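Local coordinates for calcium-regulated actin-bundling protein (Dictyostelium discoideum, PDB 4X3N), which binds and bundles actin filaments under the control of calcium, and may help shape and remodel filopodia and pseudopodia as the cell moves, at residues Lys142-Phe147 with Phe153-Leu158; Val47-Ala52 with Tyr159-Phe164; Val67-Ile72 with Tyr88-Asp93; Met31-Asn36 with Arg173-Asp178. One frame throughout, in Å; residues are numbered along the deposited sequence.

Contact 1: residues Lys142-Phe147 with Phe153-Leu158; sequences KVDVNF and FLEYLL. With CA (calcium ion), chain D.
Glu155 carries most of this contact: its CB leans on the carbonyl oxygen Val143 O (3.4 Å), and the rest of its chain reaches past that oxygen to the calcium ion. With CG beside its own backbone N (chi1 -76°) and the chain extended beyond, both carboxylate oxygens arrive at the metal, Glu155 OE1 at 2.7 Å and Glu155 OE2 at 2.5 Å. Glutamate suits this place because one methylene more than aspartate lets a helix residue span the gap and chelate with two oxygens. Ser152 OG holds Glu155 OE1, while Glu155 OE2 accepts a weak bond from Val145 N (3.0 Å, 125°). Asp144 OD1 binds the ion at 2.3 Å; its carboxylate lies alongside that of Glu155 with the planes turned 72° apart, and its OD2 bonds Tyr101 OH of the second subunit. Asn146, Asp148, the carbonyl of Arg150 and water 2 complete the site, spaced as in an EF-hand loop. On the backbone, water 1 bridges Val143 O and Glu155 O. Val143 CG1 also rests near the next residue, 4.1 Å from Tyr156 N. Chemically, calcium draws together acidic groups that would probably repel one another without it, so binding is likely to tie the helix 132-143 end to the start of helix 153-160.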
# COMPACT_ATOMS: atom_id res chain seq x y z
N LYS A 142 3.27 -12.38 -17.25
CA LYS A 142 3.49 -11.67 -18.47
C LYS A 142 3.45 -10.17 -18.37
O LYS A 142 4.25 -9.56 -18.97
CB LYS A 142 2.40 -12.01 -19.42
CG LYS A 142 2.27 -13.51 -19.67
CD LYS A 142 3.46 -13.95 -20.50
CE LYS A 142 3.33 -15.39 -20.98
NZ LYS A 142 1.95 -15.63 -21.53
N VAL A 143 2.48 -9.59 -17.68
CA VAL A 143 2.26 -8.15 -17.78
C VAL A 143 3.21 -7.37 -16.91
O VAL A 143 3.72 -6.33 -17.35
CB VAL A 143 0.82 -7.74 -17.49
CG1 VAL A 143 0.60 -6.22 -17.65
CG2 VAL A 143 -0.14 -8.50 -18.39
N ASP A 144 3.40 -7.85 -15.67
CA ASP A 144 4.26 -7.14 -14.69
C ASP A 144 5.75 -7.40 -14.88
O ASP A 144 6.41 -8.10 -14.04
CB ASP A 144 3.83 -7.47 -13.27
CG ASP A 144 4.63 -6.71 -12.21
OD1 ASP A 144 5.19 -5.65 -12.51
OD2 ASP A 144 4.68 -7.21 -11.07
N VAL A 145 6.30 -6.73 -15.89
CA VAL A 145 7.64 -7.01 -16.33
C VAL A 145 8.75 -6.46 -15.44
O VAL A 145 9.83 -6.98 -15.47
CB VAL A 145 7.86 -6.63 -17.80
CG1 VAL A 145 6.75 -7.27 -18.69
CG2 VAL A 145 7.92 -5.15 -17.96
N ASN A 146 8.48 -5.47 -14.60
CA ASN A 146 9.50 -5.09 -13.64
C ASN A 146 9.30 -5.68 -12.25
O ASN A 146 9.97 -5.27 -11.33
CB ASN A 146 9.63 -3.59 -13.58
CG ASN A 146 8.32 -2.92 -13.34
OD1 ASN A 146 7.33 -3.58 -13.09
ND2 ASN A 146 8.30 -1.60 -13.46
N PHE A 147 8.37 -6.63 -12.11
CA PHE A 147 8.14 -7.37 -10.87
C PHE A 147 7.86 -6.53 -9.64
O PHE A 147 8.37 -6.83 -8.54
CB PHE A 147 9.30 -8.34 -10.63
CG PHE A 147 9.44 -9.36 -11.72
CD1 PHE A 147 10.26 -9.15 -12.77
CD2 PHE A 147 8.74 -10.54 -11.67
CE1 PHE A 147 10.40 -10.09 -13.78
CE2 PHE A 147 8.85 -11.49 -12.67
CZ PHE A 147 9.69 -11.25 -13.73
N PHE A 153 0.14 1.61 -17.40
CA PHE A 153 -0.46 1.68 -18.74
C PHE A 153 0.51 1.21 -19.76
O PHE A 153 0.13 0.49 -20.67
CB PHE A 153 -0.94 3.08 -19.03
CG PHE A 153 -1.92 3.19 -20.17
CD1 PHE A 153 -2.96 2.30 -20.31
CD2 PHE A 153 -1.87 4.29 -21.05
CE1 PHE A 153 -3.87 2.42 -21.39
CE2 PHE A 153 -2.82 4.44 -22.11
CZ PHE A 153 -3.77 3.49 -22.29
N LEU A 154 1.79 1.53 -19.57
CA LEU A 154 2.86 1.02 -20.43
C LEU A 154 2.85 -0.50 -20.49
O LEU A 154 2.95 -1.06 -21.55
CB LEU A 154 4.25 1.44 -20.01
CG LEU A 154 5.44 0.99 -20.89
CD1 LEU A 154 5.44 1.59 -22.30
CD2 LEU A 154 6.73 1.35 -20.21
N GLU A 155 2.77 -1.14 -19.35
CA GLU A 155 2.82 -2.60 -19.28
C GLU A 155 1.58 -3.22 -19.93
O GLU A 155 1.70 -4.16 -20.68
CB GLU A 155 3.01 -3.05 -17.83
CG GLU A 155 4.43 -2.85 -17.36
CD GLU A 155 4.55 -3.02 -15.87
OE1 GLU A 155 3.89 -2.25 -15.16
OE2 GLU A 155 5.28 -3.93 -15.44
N TYR A 156 0.41 -2.64 -19.67
CA TYR A 156 -0.81 -3.05 -20.39
C TYR A 156 -0.63 -2.94 -21.91
O TYR A 156 -1.00 -3.85 -22.67
CB TYR A 156 -2.03 -2.22 -19.92
CG TYR A 156 -3.10 -2.13 -20.99
CD1 TYR A 156 -3.98 -3.19 -21.21
CD2 TYR A 156 -3.28 -0.97 -21.73
CE1 TYR A 156 -4.99 -3.10 -22.19
CE2 TYR A 156 -4.24 -0.88 -22.72
CZ TYR A 156 -5.09 -1.97 -22.97
OH TYR A 156 -6.09 -1.88 -23.96
N LEU A 157 -0.08 -1.83 -22.37
CA LEU A 157 0.13 -1.62 -23.80
C LEU A 157 1.05 -2.58 -24.48
O LEU A 157 0.75 -3.10 -25.55
CB LEU A 157 0.60 -0.21 -24.08
CG LEU A 157 -0.48 0.81 -23.77
CD1 LEU A 157 0.10 2.23 -23.79
CD2 LEU A 157 -1.64 0.81 -24.80
N LEU A 158 2.17 -2.85 -23.85
CA LEU A 158 3.13 -3.74 -24.41
C LEU A 158 2.60 -5.14 -24.57
O LEU A 158 2.93 -5.83 -25.56
CB LEU A 158 4.34 -3.78 -23.50
CG LEU A 158 5.56 -2.88 -23.78
CD1 LEU A 158 5.58 -1.99 -24.98
CD2 LEU A 158 6.07 -2.25 -22.53
CA CA D . 4.92 -3.39 -13.00
O HOH W 1 3.85 -5.71 -20.16
O HOH W 2 5.35 -1.04 -12.83

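Contact 2: residues Val47-Ala52 with Tyr159-Phe164; sequences VHFLNA and YQYKDF
The phenolic OH of Tyr161, whose ring rests against Phe49, is hydrogen-bonded to Ser125 OG, which probably limits how the ring can turn. Tyrosine is apt here: its ring is buried against an apolar neighbour while the hydroxyl still finds a polar mate. What passes between the two segments is apolar packing. The ring tip of Phe49 does the touching, with Phe49 CZ 3.6 Å from Tyr161 CD2 and 4.0 Å from Tyr161 CB. The planes differ by 27°, yet the centroids are 5.7 Å apart, so this is a packing of near-parallel rings slid past each other, with little overlap, rather than a full stack.

Backbones remain distant, 10.3 Å from Phe49 CA to Tyr161 CA, so it takes two large side chains to bridge them. Phe49 does so by holding CG anti to its backbone N (chi1 175°), which sends the ring away from helix 42-57 toward its partner. Tyr161 is where the backbone leaves helical angles, and its ring is steadied from within its own segment: Gln160 CG sits 3.8 Å above one face of the Tyr161 ring, over the centre. Next comes Phe164, whose ring has Tyr161 O over one face and also meets Tyr53. Phe49 packs on Tyr53 and Ala165 as well. The pair thus belongs to an aromatic cluster in a helical domain, joining helix 42-57 to the C-terminal exit of helix 153-160, the helix that leaves the EF-hand-like calcium loop.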
# COMPACT_ATOMS: atom_id res chain seq x y z
N VAL A 47 2.15 8.22 -24.66
CA VAL A 47 2.92 8.84 -25.66
C VAL A 47 4.29 8.24 -25.87
O VAL A 47 4.73 8.17 -27.03
CB VAL A 47 3.06 10.34 -25.36
CG1 VAL A 47 4.22 10.90 -26.16
CG2 VAL A 47 1.75 11.06 -25.63
N HIS A 48 4.96 7.76 -24.83
CA HIS A 48 6.19 7.04 -25.04
C HIS A 48 5.92 5.83 -25.92
O HIS A 48 6.68 5.54 -26.87
CB HIS A 48 6.83 6.54 -23.74
CG HIS A 48 7.73 7.52 -23.11
ND1 HIS A 48 7.24 8.62 -22.44
CD2 HIS A 48 9.08 7.62 -23.09
CE1 HIS A 48 8.25 9.33 -21.98
NE2 HIS A 48 9.37 8.77 -22.38
N PHE A 49 4.90 5.10 -25.56
CA PHE A 49 4.56 3.89 -26.36
C PHE A 49 4.27 4.22 -27.83
O PHE A 49 4.83 3.59 -28.75
CB PHE A 49 3.38 3.18 -25.73
CG PHE A 49 2.88 1.98 -26.55
CD1 PHE A 49 3.60 0.83 -26.58
CD2 PHE A 49 1.75 2.07 -27.31
CE1 PHE A 49 3.19 -0.26 -27.35
CE2 PHE A 49 1.34 0.97 -28.08
CZ PHE A 49 2.08 -0.17 -28.08
N LEU A 50 3.38 5.21 -28.05
CA LEU A 50 2.97 5.59 -29.37
C LEU A 50 4.14 6.13 -30.19
O LEU A 50 4.31 5.69 -31.33
CB LEU A 50 1.84 6.60 -29.32
CG LEU A 50 0.52 6.12 -28.80
CD1 LEU A 50 -0.38 7.32 -28.59
CD2 LEU A 50 -0.18 5.12 -29.72
N ASN A 51 4.96 7.03 -29.65
CA ASN A 51 6.16 7.44 -30.35
C ASN A 51 7.04 6.28 -30.80
O ASN A 51 7.60 6.36 -31.86
CB ASN A 51 7.05 8.32 -29.49
CG ASN A 51 6.53 9.75 -29.41
OD1 ASN A 51 5.77 10.19 -30.26
ND2 ASN A 51 6.96 10.47 -28.40
N ALA A 52 7.20 5.27 -29.96
CA ALA A 52 8.12 4.20 -30.25
C ALA A 52 7.53 3.28 -31.35
O ALA A 52 8.25 2.77 -32.21
CB ALA A 52 8.40 3.38 -29.01
N TYR A 159 1.83 -5.59 -23.58
CA TYR A 159 1.28 -6.92 -23.61
C TYR A 159 0.09 -6.97 -24.57
O TYR A 159 -0.01 -7.91 -25.33
CB TYR A 159 0.93 -7.47 -22.22
CG TYR A 159 0.56 -8.94 -22.28
CD1 TYR A 159 1.52 -9.92 -22.56
CD2 TYR A 159 -0.76 -9.35 -22.12
CE1 TYR A 159 1.18 -11.25 -22.66
CE2 TYR A 159 -1.12 -10.67 -22.24
CZ TYR A 159 -0.15 -11.60 -22.50
OH TYR A 159 -0.51 -12.91 -22.58
N GLN A 160 -0.73 -5.93 -24.61
CA GLN A 160 -1.85 -5.91 -25.58
C GLN A 160 -1.34 -6.02 -27.02
O GLN A 160 -1.89 -6.76 -27.83
CB GLN A 160 -2.69 -4.68 -25.38
CG GLN A 160 -3.82 -4.51 -26.34
CD GLN A 160 -4.92 -5.55 -26.18
OE1 GLN A 160 -5.47 -5.69 -25.12
NE2 GLN A 160 -5.23 -6.27 -27.25
N TYR A 161 -0.24 -5.34 -27.32
CA TYR A 161 0.26 -5.22 -28.70
C TYR A 161 1.47 -6.06 -28.83
O TYR A 161 2.38 -5.76 -29.59
CB TYR A 161 0.51 -3.73 -28.98
CG TYR A 161 -0.74 -2.98 -28.91
CD1 TYR A 161 -1.74 -3.14 -29.87
CD2 TYR A 161 -0.99 -2.09 -27.87
CE1 TYR A 161 -2.93 -2.43 -29.80
CE2 TYR A 161 -2.18 -1.38 -27.81
CZ TYR A 161 -3.15 -1.56 -28.76
OH TYR A 161 -4.33 -0.87 -28.61
N LYS A 162 1.49 -7.19 -28.11
CA LYS A 162 2.66 -8.02 -28.10
C LYS A 162 3.02 -8.71 -29.44
O LYS A 162 4.18 -9.16 -29.58
CB LYS A 162 2.59 -9.09 -27.00
CG LYS A 162 1.56 -10.22 -27.25
CD LYS A 162 1.40 -11.11 -26.05
CE LYS A 162 0.16 -11.98 -26.18
NZ LYS A 162 0.43 -12.98 -27.23
N ASP A 163 2.11 -8.77 -30.40
CA ASP A 163 2.47 -9.26 -31.78
C ASP A 163 3.65 -8.46 -32.36
O ASP A 163 4.33 -8.91 -33.24
CB ASP A 163 1.33 -9.05 -32.79
CG ASP A 163 0.07 -9.78 -32.43
OD1 ASP A 163 0.15 -10.86 -31.74
OD2 ASP A 163 -1.03 -9.25 -32.85
N PHE A 164 3.89 -7.24 -31.88
CA PHE A 164 5.09 -6.53 -32.32
C PHE A 164 5.88 -5.82 -31.22
O PHE A 164 7.01 -5.53 -31.48
CB PHE A 164 4.79 -5.50 -33.43
CG PHE A 164 3.78 -4.50 -33.04
CD1 PHE A 164 4.16 -3.40 -32.28
CD2 PHE A 164 2.47 -4.66 -33.40
CE1 PHE A 164 3.21 -2.51 -31.88
CE2 PHE A 164 1.52 -3.78 -32.98
CZ PHE A 164 1.89 -2.69 -32.22

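Contact 3: residues Val67-Ile72 with Tyr88-Asp93; sequences VGWETI and YDEGND
Trp69 NE1 gives its hydrogen to Glu90 OE2 across a short 2.6 Å, nearly straight at 158°, and here the contact is at its tightest. The acceptor lies in the plane of the indole, whereas the donor comes to the syn side of the carboxylate and 32° out of its plane; the two flat groups are turned 58° apart. At the same edge the oxygen also nears the six-membered ring, Glu90 OE2 being 3.5 Å from Trp69 CZ2. Glutamate can reach this far because its chain is fully extended, CG anti to the backbone N, with Ser43 OG bonded to its other oxygen, OE1.

Beyond this point the packing is looser. Ile72 and Tyr88 come near the opposite segment but stay beyond 5 Å of it, and Asp89 lies exposed at the surface, paired with Arg198. The loop carries its own bracing instead: Tyr88 OH accepts Gly91 N at 3.0 Å and is also hydrogen-bonded to Asp76, and the Tyr88 ring lies under Glu90 N. Tryptophan serves several partners at once, since Lys73 makes a cation-pi contact with its indole and Trp278 of helix 273-290 meets it edge-to-face. A phenylalanine here, having no N-H, would probably leave Glu90 OE2 without this donor and the carboxylate freer to turn. Chemically, a neutral donor pins a carboxylate at a partly exposed place, which is likely to steady its negative charge and hold the loop 88-93 to helix 61-79.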
# COMPACT_ATOMS: atom_id res chain seq x y z
N VAL A 67 -10.45 4.53 -25.19
CA VAL A 67 -10.87 3.36 -24.43
C VAL A 67 -9.82 2.89 -23.45
O VAL A 67 -10.13 2.68 -22.29
CB VAL A 67 -11.19 2.17 -25.35
CG1 VAL A 67 -11.78 0.99 -24.56
CG2 VAL A 67 -12.15 2.56 -26.46
N GLY A 68 -8.59 2.67 -23.91
CA GLY A 68 -7.53 2.21 -22.99
C GLY A 68 -7.25 3.20 -21.87
O GLY A 68 -7.38 2.89 -20.65
N TRP A 69 -6.94 4.42 -22.27
CA TRP A 69 -6.64 5.47 -21.29
C TRP A 69 -7.80 5.78 -20.35
O TRP A 69 -7.59 5.92 -19.11
CB TRP A 69 -6.18 6.71 -22.02
CG TRP A 69 -5.63 7.80 -21.20
CD1 TRP A 69 -4.78 7.69 -20.19
CD2 TRP A 69 -5.85 9.22 -21.39
NE1 TRP A 69 -4.43 8.96 -19.73
CE2 TRP A 69 -5.12 9.89 -20.43
CE3 TRP A 69 -6.64 9.98 -22.26
CZ2 TRP A 69 -5.13 11.29 -20.31
CZ3 TRP A 69 -6.64 11.37 -22.15
CH2 TRP A 69 -5.89 12.01 -21.19
N GLU A 70 -8.99 5.96 -20.91
CA GLU A 70 -10.14 6.31 -20.11
C GLU A 70 -10.38 5.27 -19.10
O GLU A 70 -10.69 5.59 -17.96
CB GLU A 70 -11.42 6.47 -20.91
CG GLU A 70 -11.44 7.81 -21.66
CD GLU A 70 -11.32 9.02 -20.70
OE1 GLU A 70 -12.04 8.98 -19.68
OE2 GLU A 70 -10.52 9.97 -20.95
N THR A 71 -10.24 4.01 -19.50
CA THR A 71 -10.58 2.97 -18.58
C THR A 71 -9.58 2.85 -17.42
O THR A 71 -9.99 2.57 -16.30
CB THR A 71 -10.81 1.63 -19.30
OG1 THR A 71 -11.72 1.86 -20.37
CG2 THR A 71 -11.37 0.61 -18.37
N ILE A 72 -8.29 3.09 -17.66
CA ILE A 72 -7.29 2.91 -16.63
C ILE A 72 -7.42 4.06 -15.70
O ILE A 72 -7.29 3.88 -14.46
CB ILE A 72 -5.84 2.67 -17.16
CG1 ILE A 72 -4.94 2.01 -16.10
CG2 ILE A 72 -5.20 3.94 -17.66
CD1 ILE A 72 -3.60 1.41 -16.60
N TYR A 88 -9.19 14.89 -10.60
CA TYR A 88 -8.34 13.73 -10.61
C TYR A 88 -6.95 14.12 -11.04
O TYR A 88 -6.81 14.67 -12.09
CB TYR A 88 -9.01 12.70 -11.53
CG TYR A 88 -8.15 11.56 -11.84
CD1 TYR A 88 -7.66 10.76 -10.82
CD2 TYR A 88 -7.80 11.26 -13.17
CE1 TYR A 88 -6.89 9.67 -11.12
CE2 TYR A 88 -6.99 10.20 -13.45
CZ TYR A 88 -6.52 9.43 -12.43
OH TYR A 88 -5.74 8.38 -12.67
N ASP A 89 -5.91 13.84 -10.24
CA ASP A 89 -4.54 14.05 -10.68
C ASP A 89 -4.10 12.68 -11.25
O ASP A 89 -4.15 11.64 -10.57
CB ASP A 89 -3.62 14.43 -9.53
CG ASP A 89 -3.99 15.74 -8.85
OD1 ASP A 89 -4.33 16.70 -9.53
OD2 ASP A 89 -3.91 15.78 -7.60
N GLU A 90 -3.70 12.69 -12.50
CA GLU A 90 -3.51 11.48 -13.26
C GLU A 90 -2.49 10.53 -12.60
O GLU A 90 -1.42 10.94 -12.23
CB GLU A 90 -3.04 11.84 -14.67
CG GLU A 90 -3.25 10.68 -15.64
CD GLU A 90 -2.78 10.95 -17.05
OE1 GLU A 90 -2.29 12.01 -17.37
OE2 GLU A 90 -2.93 10.05 -17.85
N GLY A 91 -2.82 9.23 -12.53
CA GLY A 91 -1.97 8.22 -11.89
C GLY A 91 -0.96 7.55 -12.80
O GLY A 91 -0.65 8.09 -13.84
N ASN A 92 -0.38 6.43 -12.37
CA ASN A 92 0.67 5.75 -13.11
C ASN A 92 0.55 4.25 -13.13
O ASN A 92 0.89 3.63 -14.17
CB ASN A 92 2.08 6.07 -12.59
CG ASN A 92 2.22 6.11 -11.04
OD1 ASN A 92 1.43 5.59 -10.28
ND2 ASN A 92 3.26 6.78 -10.58
N ASP A 93 0.17 3.63 -12.02
CA ASP A 93 0.03 2.17 -12.03
C ASP A 93 -1.02 1.66 -11.01
O ASP A 93 -1.55 2.40 -10.20
CB ASP A 93 1.38 1.58 -11.93
CG ASP A 93 2.08 1.83 -10.56
OD1 ASP A 93 1.41 1.92 -9.54
OD2 ASP A 93 3.27 2.04 -10.54

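Contact 4: residues Met31-Asn36 with Arg173-Asp178; sequences MEFFCN and RSMNHD
Phe33 lies along Met175 and ends on Ser174. At the start of the side chain, Phe33 CB lies 4.0 Å from Met175 CG, with the methyl CE hardly farther. At the ring the methionine comes over one face: Met175 CG is 3.5 Å from Phe33 CG and 3.4 Å from Phe33 CD2, displaced toward the CD2 rim, its line to the centroid 17° off the normal, a CH-pi contact. The sulfur takes a more oblique place, Met175 SD lying 4.8 Å from the centroid, which makes this a Met-aromatic pair as well. Both partners suit each other, a flat aromatic face and a slim, flexible thioether chain that can lie across it and bends (chi3 78°) so that its methyl lies beside Phe33 CB. The motif beneath is a type II beta turn, Ser174 to His177, closing helix 167-174 and presenting Met175 to helix 28-38. Further out along the ring, Phe33 CE2 meets Ser174 CB (3.7 Å). An alanine in place of Phe33 is likely to open a gap beside Met175 CG and Ser174 and leave the methionine chain freer to move. At the tip, Phe33 CZ meets Ser174 OG, 3.3 Å away at the ring edge and near its plane.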
# COMPACT_ATOMS: atom_id res chain seq x y z
N MET A 31 16.03 -1.42 -17.63
CA MET A 31 15.05 -1.54 -16.57
C MET A 31 14.85 -0.20 -15.88
O MET A 31 13.74 0.14 -15.54
CB MET A 31 15.46 -2.60 -15.57
CG MET A 31 14.42 -2.92 -14.52
SD MET A 31 12.80 -3.37 -15.22
CE MET A 31 13.08 -5.14 -15.51
N GLU A 32 15.92 0.58 -15.71
CA GLU A 32 15.78 1.80 -14.94
C GLU A 32 14.97 2.74 -15.78
O GLU A 32 14.06 3.43 -15.26
CB GLU A 32 17.16 2.42 -14.60
CG GLU A 32 17.05 3.85 -14.03
CD GLU A 32 18.36 4.66 -14.17
OE1 GLU A 32 19.34 4.16 -14.76
OE2 GLU A 32 18.42 5.81 -13.68
N PHE A 33 15.31 2.80 -17.07
CA PHE A 33 14.52 3.60 -18.04
C PHE A 33 13.05 3.22 -17.98
O PHE A 33 12.16 4.04 -17.82
CB PHE A 33 15.05 3.40 -19.45
CG PHE A 33 14.22 4.05 -20.49
CD1 PHE A 33 14.27 5.44 -20.66
CD2 PHE A 33 13.38 3.33 -21.27
CE1 PHE A 33 13.51 6.05 -21.64
CE2 PHE A 33 12.62 3.93 -22.23
CZ PHE A 33 12.65 5.28 -22.39
N PHE A 34 12.80 1.92 -18.13
CA PHE A 34 11.45 1.39 -18.16
C PHE A 34 10.71 1.77 -16.89
O PHE A 34 9.57 2.22 -16.95
CB PHE A 34 11.55 -0.13 -18.23
CG PHE A 34 10.26 -0.83 -18.45
CD1 PHE A 34 9.48 -1.17 -17.42
CD2 PHE A 34 9.88 -1.20 -19.73
CE1 PHE A 34 8.25 -1.80 -17.63
CE2 PHE A 34 8.66 -1.82 -19.97
CZ PHE A 34 7.86 -2.15 -18.93
N CYS A 35 11.33 1.57 -15.75
CA CYS A 35 10.67 1.89 -14.49
C CYS A 35 10.33 3.36 -14.40
O CYS A 35 9.24 3.71 -13.88
CB CYS A 35 11.51 1.45 -13.26
SG CYS A 35 11.53 -0.36 -13.10
N ASN A 36 11.20 4.23 -14.91
CA ASN A 36 10.90 5.66 -14.91
C ASN A 36 9.76 6.06 -15.78
O ASN A 36 8.89 6.80 -15.35
CB ASN A 36 12.13 6.46 -15.26
CG ASN A 36 13.14 6.42 -14.14
OD1 ASN A 36 12.75 6.30 -12.98
ND2 ASN A 36 14.41 6.50 -14.45
N ARG A 173 13.87 1.21 -28.77
CA ARG A 173 13.21 2.24 -29.51
C ARG A 173 13.10 3.58 -28.78
O ARG A 173 13.17 4.63 -29.43
CB ARG A 173 11.80 1.82 -29.91
CG ARG A 173 11.75 0.75 -30.98
CD ARG A 173 10.32 0.31 -31.18
NE ARG A 173 10.10 -0.83 -32.11
CZ ARG A 173 9.30 -0.77 -33.19
NH1 ARG A 173 8.67 0.33 -33.58
NH2 ARG A 173 9.11 -1.85 -33.88
N SER A 174 12.91 3.55 -27.48
CA SER A 174 12.53 4.79 -26.77
C SER A 174 13.66 5.48 -26.02
O SER A 174 13.61 6.71 -25.83
CB SER A 174 11.41 4.48 -25.73
OG SER A 174 10.88 5.72 -25.10
N MET A 175 14.66 4.72 -25.59
CA MET A 175 15.82 5.28 -24.87
C MET A 175 16.58 6.33 -25.68
O MET A 175 16.67 6.26 -26.90
CB MET A 175 16.76 4.21 -24.41
CG MET A 175 16.19 3.43 -23.26
SD MET A 175 17.24 2.07 -22.73
CE MET A 175 18.42 3.08 -21.83
N ASN A 176 17.05 7.37 -25.00
CA ASN A 176 17.75 8.50 -25.66
C ASN A 176 16.98 9.25 -26.77
O ASN A 176 17.56 9.70 -27.76
CB ASN A 176 19.08 8.02 -26.22
CG ASN A 176 19.90 7.28 -25.19
OD1 ASN A 176 20.40 6.20 -25.45
ND2 ASN A 176 20.03 7.87 -24.01
N HIS A 177 15.67 9.33 -26.61
CA HIS A 177 14.86 10.17 -27.46
C HIS A 177 14.16 11.09 -26.51
O HIS A 177 13.10 10.76 -26.01
CB HIS A 177 13.91 9.33 -28.27
CG HIS A 177 14.63 8.40 -29.19
ND1 HIS A 177 15.26 8.83 -30.34
CD2 HIS A 177 14.87 7.08 -29.09
CE1 HIS A 177 15.83 7.80 -30.94
NE2 HIS A 177 15.60 6.73 -30.21
N ASP A 178 14.82 12.21 -26.21
CA ASP A 178 14.28 13.15 -25.26
C ASP A 178 13.17 13.96 -25.91
O ASP A 178 13.15 14.20 -27.09
CB ASP A 178 15.39 14.05 -24.69
CG ASP A 178 16.31 13.30 -23.69
OD1 ASP A 178 16.16 12.07 -23.46
OD2 ASP A 178 17.19 13.95 -23.11

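Contact 1 holds the calcium ion, and each of the other contacts touches contact 1. Contact 2 shares helix 153-160 with it, the centres being 11 Å apart: Leu158 CD1 meets Phe49 CE1 at 3.8 Å. Contact 4 adjoins the metal loop from helix 28-38, where Val145 CG2 lies 3.2 Å from Phe34 CZ, although the Phe33 side chain is about 14 Å from the ion. Contacts 2 and 4 are joined where Ala52 O and Arg173 NH1 approach to 2.8 Å, probably a hydrogen bond. Phe153 links contact 1 to contact 3 by packing on Gly68 and Trp69, whereas contact 3 stays about 7 Å, between nearest atoms, from contacts 2 and 4. Contacts 1 and 4 both also touch the second subunit.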